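Local coordinates for UDP-N-acetylglucosamine 2-epimerase (Methanocaldococcus jannaschii, PDB 4NES), which probably catalyses the reversible epimerisation at C-2 of UDP-N-acetylglucosamine to UDP-N-acetylmannosamine, the activated donor of N-acetylmannosamine residues, at residues Phe165-Thr170 and Glu355-Ile360; Val90-Asp95 and Val113-Ala118. One frame throughout, in Å; residues are numbered along the deposited sequence.

Contact 1: residues Phe165-Thr170 and Glu355-Ile360; sequences FVVGNT and ERIVRI
Ile360 packs on Phe165 with both of its branches, and the distances along the aromatic side chain show how the work is divided. Phe165 CB lies 3.8 Å from Ile360 CD1, and the same methyl also touches CG and CD2, the latter at 3.6 Å. Farther out, CE1, CE2 and CZ meet the other methyl: Ile360 CG2 sits 3.8 Å from the centroid of the Phe165 ring and 11° off its normal, a CH-pi contact over the face. In Phe165, CG is anti to the carbonyl carbon (chi1 -58°), which sends the ring past the isoleucine as the two side chains run in opposite directions. With an alanine here the ring would be gone, and Ile360 CG2 is likely to be left facing a gap. Val167 uses its methyls separately. CG1 touches Arg356 CG at 3.6 Å and meets Ile360 CD1 tip to tip, whereas CG2 approaches Ile357 CG1 at 3.9 Å. Thr170 CG2 extends the apolar strip to Ile357 CD1, its OG1 being hydrogen-bonded to Lys15 O. Helix 353-363 thus lies against the end of edge strand 164-166 and the loop after it, with Phe144 of strand 142-145 touching Val167, Ile357 and Ile360, and helix 10-23 alongside, meeting Thr170 and Val358.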
loop_
_atom_site.group_PDB
_atom_site.type_symbol
_atom_site.label_atom_id
_atom_site.label_comp_id
_atom_site.label_asym_id
_atom_site.label_seq_id
_atom_site.Cartn_x
_atom_site.Cartn_y
_atom_site.Cartn_z
ATOM N N PHE A 165 1.189 -18.724 -7.562
ATOM C CA PHE A 165 0.548 -19.895 -8.148
ATOM C C PHE A 165 -0.232 -19.444 -9.363
ATOM O O PHE A 165 -1.110 -18.589 -9.242
ATOM C CB PHE A 165 -0.407 -20.530 -7.130
ATOM C CG PHE A 165 0.263 -20.936 -5.854
ATOM C CD1 PHE A 165 0.444 -20.023 -4.819
ATOM C CD2 PHE A 165 0.738 -22.227 -5.700
ATOM C CE1 PHE A 165 1.088 -20.412 -3.638
ATOM C CE2 PHE A 165 1.371 -22.619 -4.527
ATOM C CZ PHE A 165 1.544 -21.714 -3.505
ATOM N N VAL A 166 0.080 -20.000 -10.536
ATOM C CA VAL A 166 -0.677 -19.683 -11.742
ATOM C C VAL A 166 -1.834 -20.660 -11.819
ATOM O O VAL A 166 -1.640 -21.845 -12.107
ATOM C CB VAL A 166 0.195 -19.787 -12.997
ATOM C CG1 VAL A 166 -0.629 -19.438 -14.235
ATOM C CG2 VAL A 166 1.409 -18.862 -12.875
ATOM N N VAL A 167 -3.031 -20.162 -11.523
ATOM C CA VAL A 167 -4.197 -21.023 -11.333
ATOM C C VAL A 167 -5.311 -20.797 -12.349
ATOM O O VAL A 167 -6.327 -21.493 -12.318
ATOM C CB VAL A 167 -4.801 -20.871 -9.912
ATOM C CG1 VAL A 167 -3.808 -21.299 -8.830
ATOM C CG2 VAL A 167 -5.289 -19.437 -9.667
ATOM N N GLY A 168 -5.114 -19.851 -13.265
ATOM C CA GLY A 168 -6.162 -19.425 -14.177
ATOM C C GLY A 168 -7.000 -18.350 -13.517
ATOM O O GLY A 168 -6.779 -18.009 -12.356
ATOM N N ASN A 169 -7.955 -17.802 -14.263
ATOM C CA ASN A 169 -8.859 -16.806 -13.707
ATOM C C ASN A 169 -10.191 -17.444 -13.355
ATOM O O ASN A 169 -10.783 -18.137 -14.185
ATOM C CB ASN A 169 -9.043 -15.636 -14.685
ATOM C CG ASN A 169 -9.620 -14.399 -14.015
ATOM O OD1 ASN A 169 -10.643 -14.453 -13.334
ATOM N ND2 ASN A 169 -8.932 -13.270 -14.173
ATOM N N THR A 170 -10.660 -17.214 -12.125
ATOM C CA THR A 170 -11.962 -17.746 -11.691
ATOM C C THR A 170 -13.144 -17.283 -12.556
ATOM O O THR A 170 -14.231 -17.878 -12.490
ATOM C CB THR A 170 -12.283 -17.399 -10.226
ATOM O OG1 THR A 170 -12.331 -15.977 -10.080
ATOM C CG2 THR A 170 -11.240 -17.976 -9.268
ATOM N N GLU A 355 -11.509 -24.208 -7.300
ATOM C CA GLU A 355 -11.156 -25.419 -6.572
ATOM C C GLU A 355 -9.657 -25.477 -6.302
ATOM O O GLU A 355 -9.244 -25.880 -5.216
ATOM C CB GLU A 355 -11.647 -26.655 -7.330
ATOM C CG GLU A 355 -13.166 -26.874 -7.245
ATOM C CD GLU A 355 -13.624 -27.513 -5.944
ATOM O OE1 GLU A 355 -12.779 -27.786 -5.065
ATOM O OE2 GLU A 355 -14.843 -27.762 -5.809
ATOM N N ARG A 356 -8.847 -25.063 -7.274
ATOM C CA ARG A 356 -7.392 -25.105 -7.100
ATOM C C ARG A 356 -6.936 -24.140 -6.005
ATOM O O ARG A 356 -6.090 -24.480 -5.178
ATOM C CB ARG A 356 -6.675 -24.802 -8.413
ATOM C CG ARG A 356 -5.166 -24.619 -8.279
ATOM C CD ARG A 356 -4.379 -25.899 -8.524
ATOM N NE ARG A 356 -2.971 -25.594 -8.777
ATOM C CZ ARG A 356 -1.991 -25.732 -7.895
ATOM N NH1 ARG A 356 -2.248 -26.198 -6.691
ATOM N NH2 ARG A 356 -0.748 -25.394 -8.230
ATOM N N ILE A 357 -7.525 -22.948 -5.991
ATOM C CA ILE A 357 -7.233 -21.950 -4.962
ATOM C C ILE A 357 -7.544 -22.477 -3.568
ATOM O O ILE A 357 -6.717 -22.366 -2.658
ATOM C CB ILE A 357 -8.010 -20.660 -5.233
ATOM C CG1 ILE A 357 -7.375 -19.933 -6.418
ATOM C CG2 ILE A 357 -7.995 -19.743 -4.003
ATOM C CD1 ILE A 357 -8.232 -18.799 -6.976
ATOM N N VAL A 358 -8.711 -23.093 -3.402
ATOM C CA VAL A 358 -9.079 -23.638 -2.103
ATOM C C VAL A 358 -8.152 -24.790 -1.690
ATOM O O VAL A 358 -7.788 -24.905 -0.518
ATOM C CB VAL A 358 -10.573 -24.045 -2.071
ATOM C CG1 VAL A 358 -10.931 -24.753 -0.779
ATOM C CG2 VAL A 358 -11.443 -22.817 -2.216
ATOM N N ARG A 359 -7.756 -25.639 -2.640
ATOM C CA ARG A 359 -6.797 -26.704 -2.330
ATOM C C ARG A 359 -5.461 -26.130 -1.851
ATOM O O ARG A 359 -4.900 -26.591 -0.855
ATOM C CB ARG A 359 -6.584 -27.633 -3.534
ATOM C CG ARG A 359 -5.648 -28.800 -3.231
ATOM C CD ARG A 359 -5.414 -29.658 -4.479
ATOM N NE ARG A 359 -4.320 -30.612 -4.293
ATOM C CZ ARG A 359 -4.472 -31.840 -3.809
ATOM N NH1 ARG A 359 -5.675 -32.268 -3.452
ATOM N NH2 ARG A 359 -3.421 -32.641 -3.678
ATOM N N ILE A 360 -4.962 -25.112 -2.546
ATOM C CA ILE A 360 -3.702 -24.485 -2.149
ATOM C C ILE A 360 -3.781 -23.895 -0.743
ATOM O O ILE A 360 -2.853 -24.063 0.057
ATOM C CB ILE A 360 -3.240 -23.419 -3.173
ATOM C CG1 ILE A 360 -2.842 -24.101 -4.482
ATOM C CG2 ILE A 360 -2.063 -22.592 -2.628
ATOM C CD1 ILE A 360 -2.749 -23.173 -5.684
#

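Contact 2: residues Val90-Asp95 and Val113-Ala118; sequences VVVQGD and VAHVEA
His115 NE2 donates to Gly94 O at 2.7 Å, with an N-H...O angle of 159°. The oxygen lies close to the imidazole plane, and the donor comes in the carbonyl plane onto a lone pair. CG anti to the backbone N (chi1 -171°) carries the ring beside the neighbouring strand, past Val92 O, to the carbonyl just beyond its end. Because ND1 is bonded to Asp137 OD1, both ring nitrogens are engaged and the rotation of the imidazole is fixed.

Strands 89-93 and 112-116 run parallel, and four backbone bonds, alternating in direction, define the register. They start with Ala114 N to Val90 O at 2.7 Å, almost straight, and finish with the more bent Gly94 N to Val116 O at 3.0 Å. At Gly94 phi is positive (93°), and a CB there would run into the preceding carbonyl. On the face of Val91 and Ala114, Val91 CG1 packs against Val116 CG2 at 3.8 Å, while the Gln93 and Val116 side chains cross at about a right angle, CG to CG1 3.9 Å, on the side toward helix 10-23. The other face, bearing Val92, Val113 and His115, is packed by helix 97-108, the connecting helix of this beta-alpha-beta unit, with helix 128-138 also against His115.

At the C-terminal ends of the strands, the Gln93 amide and Glu117 carboxylate stand almost perpendicular. One water bridges them, accepting from Gln93 NE2 at 3.0 Å and donating to Glu117 OE1 at 2.8 Å. Glu117 OE2 is salt-bridged to Lys15. These bonds tie Gln93 and Gly94 to residues at and just after the end of strand 112-116. The Asp137 carboxylate would probably favour a proton on His115 ND1, polarising the ring that donates to Gly94.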
loop_
_atom_site.group_PDB
_atom_site.type_symbol
_atom_site.label_atom_id
_atom_site.label_comp_id
_atom_site.label_asym_id
_atom_site.label_seq_id
_atom_site.Cartn_x
_atom_site.Cartn_y
_atom_site.Cartn_z
ATOM N N VAL A 90 -7.003 -14.205 5.084
ATOM C CA VAL A 90 -7.967 -13.304 4.467
ATOM C C VAL A 90 -7.849 -13.419 2.952
ATOM O O VAL A 90 -6.747 -13.352 2.395
ATOM C CB VAL A 90 -7.726 -11.853 4.940
ATOM C CG1 VAL A 90 -8.331 -10.827 3.979
ATOM C CG2 VAL A 90 -8.274 -11.665 6.345
ATOM N N VAL A 91 -8.986 -13.600 2.286
ATOM C CA VAL A 91 -9.018 -13.692 0.832
ATOM C C VAL A 91 -9.633 -12.419 0.261
ATOM O O VAL A 91 -10.717 -12.007 0.686
ATOM C CB VAL A 91 -9.844 -14.908 0.366
ATOM C CG1 VAL A 91 -10.023 -14.892 -1.134
ATOM C CG2 VAL A 91 -9.163 -16.207 0.778
ATOM N N VAL A 92 -8.930 -11.791 -0.685
ATOM C CA VAL A 92 -9.456 -10.638 -1.412
ATOM C C VAL A 92 -9.254 -10.856 -2.899
ATOM O O VAL A 92 -8.282 -11.493 -3.317
ATOM C CB VAL A 92 -8.796 -9.318 -0.975
ATOM C CG1 VAL A 92 -9.273 -8.932 0.423
ATOM C CG2 VAL A 92 -7.276 -9.415 -1.055
ATOM N N GLN A 93 -10.177 -10.328 -3.698
ATOM C CA GLN A 93 -10.161 -10.567 -5.138
ATOM C C GLN A 93 -10.078 -9.276 -5.903
ATOM O O GLN A 93 -10.959 -8.435 -5.798
ATOM C CB GLN A 93 -11.438 -11.301 -5.583
ATOM C CG GLN A 93 -11.450 -11.777 -7.057
ATOM C CD GLN A 93 -11.663 -10.663 -8.073
ATOM O OE1 GLN A 93 -12.583 -9.859 -7.954
ATOM N NE2 GLN A 93 -10.802 -10.614 -9.074
ATOM N N GLY A 94 -9.033 -9.137 -6.701
ATOM C CA GLY A 94 -8.978 -8.054 -7.670
ATOM C C GLY A 94 -8.287 -6.778 -7.213
ATOM O O GLY A 94 -7.173 -6.794 -6.673
ATOM N N ASP A 95 -8.950 -5.651 -7.451
ATOM C CA ASP A 95 -8.244 -4.377 -7.403
ATOM C C ASP A 95 -9.082 -3.170 -6.953
ATOM O O ASP A 95 -8.744 -2.019 -7.256
ATOM C CB ASP A 95 -7.623 -4.109 -8.775
ATOM C CG ASP A 95 -8.642 -4.158 -9.887
ATOM O OD1 ASP A 95 -9.849 -4.015 -9.604
ATOM O OD2 ASP A 95 -8.244 -4.352 -11.052
ATOM N N VAL A 113 -2.514 -12.898 3.760
ATOM C CA VAL A 113 -3.416 -12.414 2.725
ATOM C C VAL A 113 -3.293 -13.266 1.464
ATOM O O VAL A 113 -2.183 -13.491 0.955
ATOM C CB VAL A 113 -3.100 -10.950 2.375
ATOM C CG1 VAL A 113 -3.939 -10.479 1.194
ATOM C CG2 VAL A 113 -3.320 -10.063 3.601
ATOM N N ALA A 114 -4.429 -13.748 0.973
ATOM C CA ALA A 114 -4.472 -14.461 -0.297
ATOM C C ALA A 114 -5.148 -13.574 -1.330
ATOM O O ALA A 114 -6.306 -13.199 -1.169
ATOM C CB ALA A 114 -5.236 -15.764 -0.145
ATOM N N HIS A 115 -4.413 -13.226 -2.379
ATOM C CA HIS A 115 -4.905 -12.323 -3.405
ATOM C C HIS A 115 -5.276 -13.095 -4.658
ATOM O O HIS A 115 -4.410 -13.647 -5.348
ATOM C CB HIS A 115 -3.852 -11.264 -3.741
ATOM C CG HIS A 115 -4.362 -10.180 -4.626
ATOM N ND1 HIS A 115 -3.522 -9.400 -5.399
ATOM C CD2 HIS A 115 -5.614 -9.713 -4.852
ATOM C CE1 HIS A 115 -4.236 -8.518 -6.069
ATOM N NE2 HIS A 115 -5.514 -8.689 -5.758
ATOM N N VAL A 116 -6.572 -13.110 -4.947
ATOM C CA VAL A 116 -7.104 -13.765 -6.131
ATOM C C VAL A 116 -7.057 -12.764 -7.279
ATOM O O VAL A 116 -7.501 -11.625 -7.123
ATOM C CB VAL A 116 -8.544 -14.234 -5.872
ATOM C CG1 VAL A 116 -9.144 -14.906 -7.114
ATOM C CG2 VAL A 116 -8.587 -15.183 -4.678
ATOM N N GLU A 117 -6.491 -13.185 -8.406
ATOM C CA GLU A 117 -6.262 -12.337 -9.585
ATOM C C GLU A 117 -5.101 -11.371 -9.322
ATOM O O GLU A 117 -5.224 -10.148 -9.442
ATOM C CB GLU A 117 -7.537 -11.624 -10.056
ATOM C CG GLU A 117 -7.475 -11.137 -11.494
ATOM C CD GLU A 117 -8.694 -10.321 -11.871
ATOM O OE1 GLU A 117 -8.801 -9.143 -11.450
ATOM O OE2 GLU A 117 -9.551 -10.870 -12.587
ATOM N N ALA A 118 -3.963 -11.959 -8.972
ATOM C CA ALA A 118 -2.746 -11.245 -8.643
ATOM C C ALA A 118 -1.879 -11.045 -9.885
ATOM O O ALA A 118 -1.865 -11.872 -10.776
ATOM C CB ALA A 118 -1.983 -12.042 -7.592
HETATM O O HOH W 1 -11.399 -8.281 -10.847
#

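Contacts 1 and 2 have centres 11 Å apart and meet directly. Asn169 ND2 lies 2.9 Å from Glu117 OE2, a probable hydrogen bond from the N-cap residue of helix 170-183 to the loop that follows strand 112-116. Ile357 CD1 approaches Val116 CG1 at 4.0 Å, joining the apolar layer of contact 1 to the central strands. Both reach the same parallel sheet, one at its edge and the other inside it. Contact 2 lies nearer UDP, the Glu117 side chain about 7 Å away against about 10 Å for that of Thr170, and Gly94 is about 8 Å from bound UDP-N-acetylglucosamine. His207, the probable active-site residue, is about 11 Å from Gln93, side chain to side chain.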